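Local atomic coordinates of CPI (Ascaris lumbricoides, PDB entry 4IT7), a protein that probably inhibits cysteine endopeptidases as a roundworm cystatin and is linked to modulation of the host immune response. Residues T41-I46 and L63-S68. Sequence-based numbering, arbitrary orientation.
Sequences TIVKVI and LIAPTS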
loop_
_atom_site.group_PDB
_atom_site.type_symbol
_atom_site.label_atom_id
_atom_site.label_comp_id
_atom_site.label_asym_id
_atom_site.label_seq_id
_atom_site.Cartn_x
_atom_site.Cartn_y
_atom_site.Cartn_z
ATOM N N THR A 41 -1.250 2.806 -8.975
ATOM C CA THR A 41 -0.030 3.377 -8.506
ATOM C C THR A 41 -0.372 4.187 -7.277
ATOM O O THR A 41 -1.555 4.524 -7.052
ATOM C CB THR A 41 0.682 4.218 -9.577
ATOM O OG1 THR A 41 1.977 4.569 -9.093
ATOM C CG2 THR A 41 -0.063 5.515 -9.899
ATOM N N ILE A 42 0.636 4.433 -6.454
ATOM C CA ILE A 42 0.429 5.224 -5.249
ATOM C C ILE A 42 0.526 6.680 -5.695
ATOM O O ILE A 42 1.495 7.091 -6.312
ATOM C CB ILE A 42 1.461 4.923 -4.137
ATOM C CG1 ILE A 42 1.267 3.532 -3.505
ATOM C CG2 ILE A 42 1.370 5.927 -2.988
ATOM C CD1 ILE A 42 2.633 2.985 -3.054
ATOM N N VAL A 43 -0.504 7.446 -5.394
ATOM C CA VAL A 43 -0.399 8.907 -5.458
ATOM C C VAL A 43 0.341 9.439 -4.217
ATOM O O VAL A 43 1.407 10.086 -4.313
ATOM C CB VAL A 43 -1.813 9.503 -5.609
ATOM C CG1 VAL A 43 -1.770 11.036 -5.605
ATOM C CG2 VAL A 43 -2.400 8.983 -6.913
ATOM N N LYS A 44 -0.189 9.107 -3.041
ATOM C CA LYS A 44 0.523 9.438 -1.822
ATOM C C LYS A 44 0.175 8.527 -0.644
ATOM O O LYS A 44 -0.950 7.976 -0.523
ATOM C CB LYS A 44 0.267 10.904 -1.428
ATOM C CG LYS A 44 -1.172 11.212 -1.006
ATOM C CD LYS A 44 -1.259 12.552 -0.285
ATOM C CE LYS A 44 -0.314 13.572 -0.920
ATOM N NZ LYS A 44 -0.711 14.961 -0.577
ATOM N N VAL A 45 1.137 8.439 0.263
ATOM C CA VAL A 45 0.848 7.838 1.521
ATOM C C VAL A 45 0.114 8.899 2.349
ATOM O O VAL A 45 0.724 9.819 2.811
ATOM C CB VAL A 45 2.123 7.294 2.220
ATOM C CG1 VAL A 45 1.719 6.444 3.396
ATOM C CG2 VAL A 45 3.000 6.475 1.262
ATOM N N ILE A 46 -1.189 8.735 2.543
ATOM C CA ILE A 46 -2.004 9.693 3.337
ATOM C C ILE A 46 -1.584 9.663 4.829
ATOM O O ILE A 46 -1.294 10.704 5.418
ATOM C CB ILE A 46 -3.489 9.350 3.226
ATOM C CG1 ILE A 46 -3.959 9.488 1.797
ATOM C CG2 ILE A 46 -4.378 10.167 4.153
ATOM C CD1 ILE A 46 -5.257 8.707 1.579
ATOM N N LEU A 63 -3.335 6.580 -0.962
ATOM C CA LEU A 63 -4.175 7.124 -2.013
ATOM C C LEU A 63 -3.619 6.577 -3.322
ATOM O O LEU A 63 -2.438 6.840 -3.659
ATOM C CB LEU A 63 -4.089 8.669 -2.016
ATOM C CG LEU A 63 -4.817 9.356 -3.168
ATOM C CD1 LEU A 63 -6.298 9.001 -3.130
ATOM C CD2 LEU A 63 -4.562 10.882 -3.117
ATOM N N ILE A 64 -4.443 5.834 -4.074
ATOM C CA ILE A 64 -3.939 5.171 -5.273
ATOM C C ILE A 64 -4.754 5.575 -6.501
ATOM O O ILE A 64 -5.953 5.885 -6.375
ATOM C CB ILE A 64 -3.862 3.606 -5.117
ATOM C CG1 ILE A 64 -5.257 2.974 -5.179
ATOM C CG2 ILE A 64 -3.141 3.209 -3.795
ATOM C CD1 ILE A 64 -5.240 1.492 -5.497
ATOM N N ALA A 65 -4.107 5.533 -7.675
ATOM C CA ALA A 65 -4.779 5.848 -8.945
ATOM C C ALA A 65 -4.528 4.794 -10.001
ATOM O O ALA A 65 -3.459 4.218 -10.011
ATOM C CB ALA A 65 -4.343 7.226 -9.476
ATOM N N PRO A 66 -5.483 4.610 -10.964
ATOM C CA PRO A 66 -5.216 3.678 -12.075
ATOM C C PRO A 66 -4.136 4.214 -12.962
ATOM O O PRO A 66 -3.909 5.415 -12.972
ATOM C CB PRO A 66 -6.554 3.581 -12.800
ATOM C CG PRO A 66 -7.269 4.849 -12.455
ATOM C CD PRO A 66 -6.832 5.209 -11.063
ATOM N N THR A 67 -3.435 3.325 -13.648
ATOM C CA THR A 67 -2.425 3.709 -14.656
ATOM C C THR A 67 -2.917 3.103 -15.947
ATOM O O THR A 67 -3.988 2.473 -15.962
ATOM C CB THR A 67 -1.006 3.136 -14.363
ATOM O OG1 THR A 67 -1.007 1.704 -14.517
ATOM C CG2 THR A 67 -0.504 3.542 -12.925
ATOM N N SER A 68 -2.143 3.237 -17.024
ATOM C CA SER A 68 -2.505 2.518 -18.246
ATOM C C SER A 68 -1.681 1.237 -18.465
ATOM O O SER A 68 -1.734 0.604 -19.517
ATOM C CB SER A 68 -2.411 3.444 -19.438
ATOM O OG SER A 68 -1.051 3.645 -19.728
#
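Val-43 and Lys-44 lie together opposite Leu-63 of the antiparallel partner, a classic beta bulge in strand 38-51. Leu-63 O accepts two backbone bonds there, a short one from Val-43 N (2.7 Å) and a longer one from Lys-44 N (3.3 Å). Leu-63 N returns a nearly straight bond to Lys-44 O. Beyond the bulge the register moves by one. Thr-41 and Ala-65 form a hydrogen-bonded pair with two bonds, and Ile-42 faces Ile-64 as a non-hydrogen-bonded pair.

At the bulge the CB of Val-43 points toward strand 56-70, between Leu-63 and Ala-65. Its two methyls divide the work. CG1, anti to the backbone N (chi1 177°), meets Leu-63 CD2 at 3.7 Å, and CG2 reaches Ala-65 CB at 3.7 Å. Across the contact Leu-63 also meets Lys-44 and Ile-46. The aliphatic part of Lys-44 passes at an angle, CG 4.0 Å from Leu-63 CB, before the chain bends and carries NZ away. Ile-46 slants in with CD1, 3.8 Å from the same Leu-63 CB. Further along, Thr-41 and Thr-67 meet with their side chains roughly perpendicular. Thr-67 CG2 lies 3.6 Å from Thr-41 CB, while Thr-67 OG1 hydrogen-bonds Gln-39 O and Cys-69 N.

Ile-42 and Ile-64 occupy the face opposite that of Thr-41, Lys-44, Leu-63 and Ala-65, and touch only loosely. Here Ile-42 packs on Ala-23 and Leu-27 of helix 17-33, as expected where a cystatin sheet wraps its helix. Strand 56-70 runs between strands 38-51 and 88-97, and Leu-63 and Ile-46 both rest on Ile-89 of the latter.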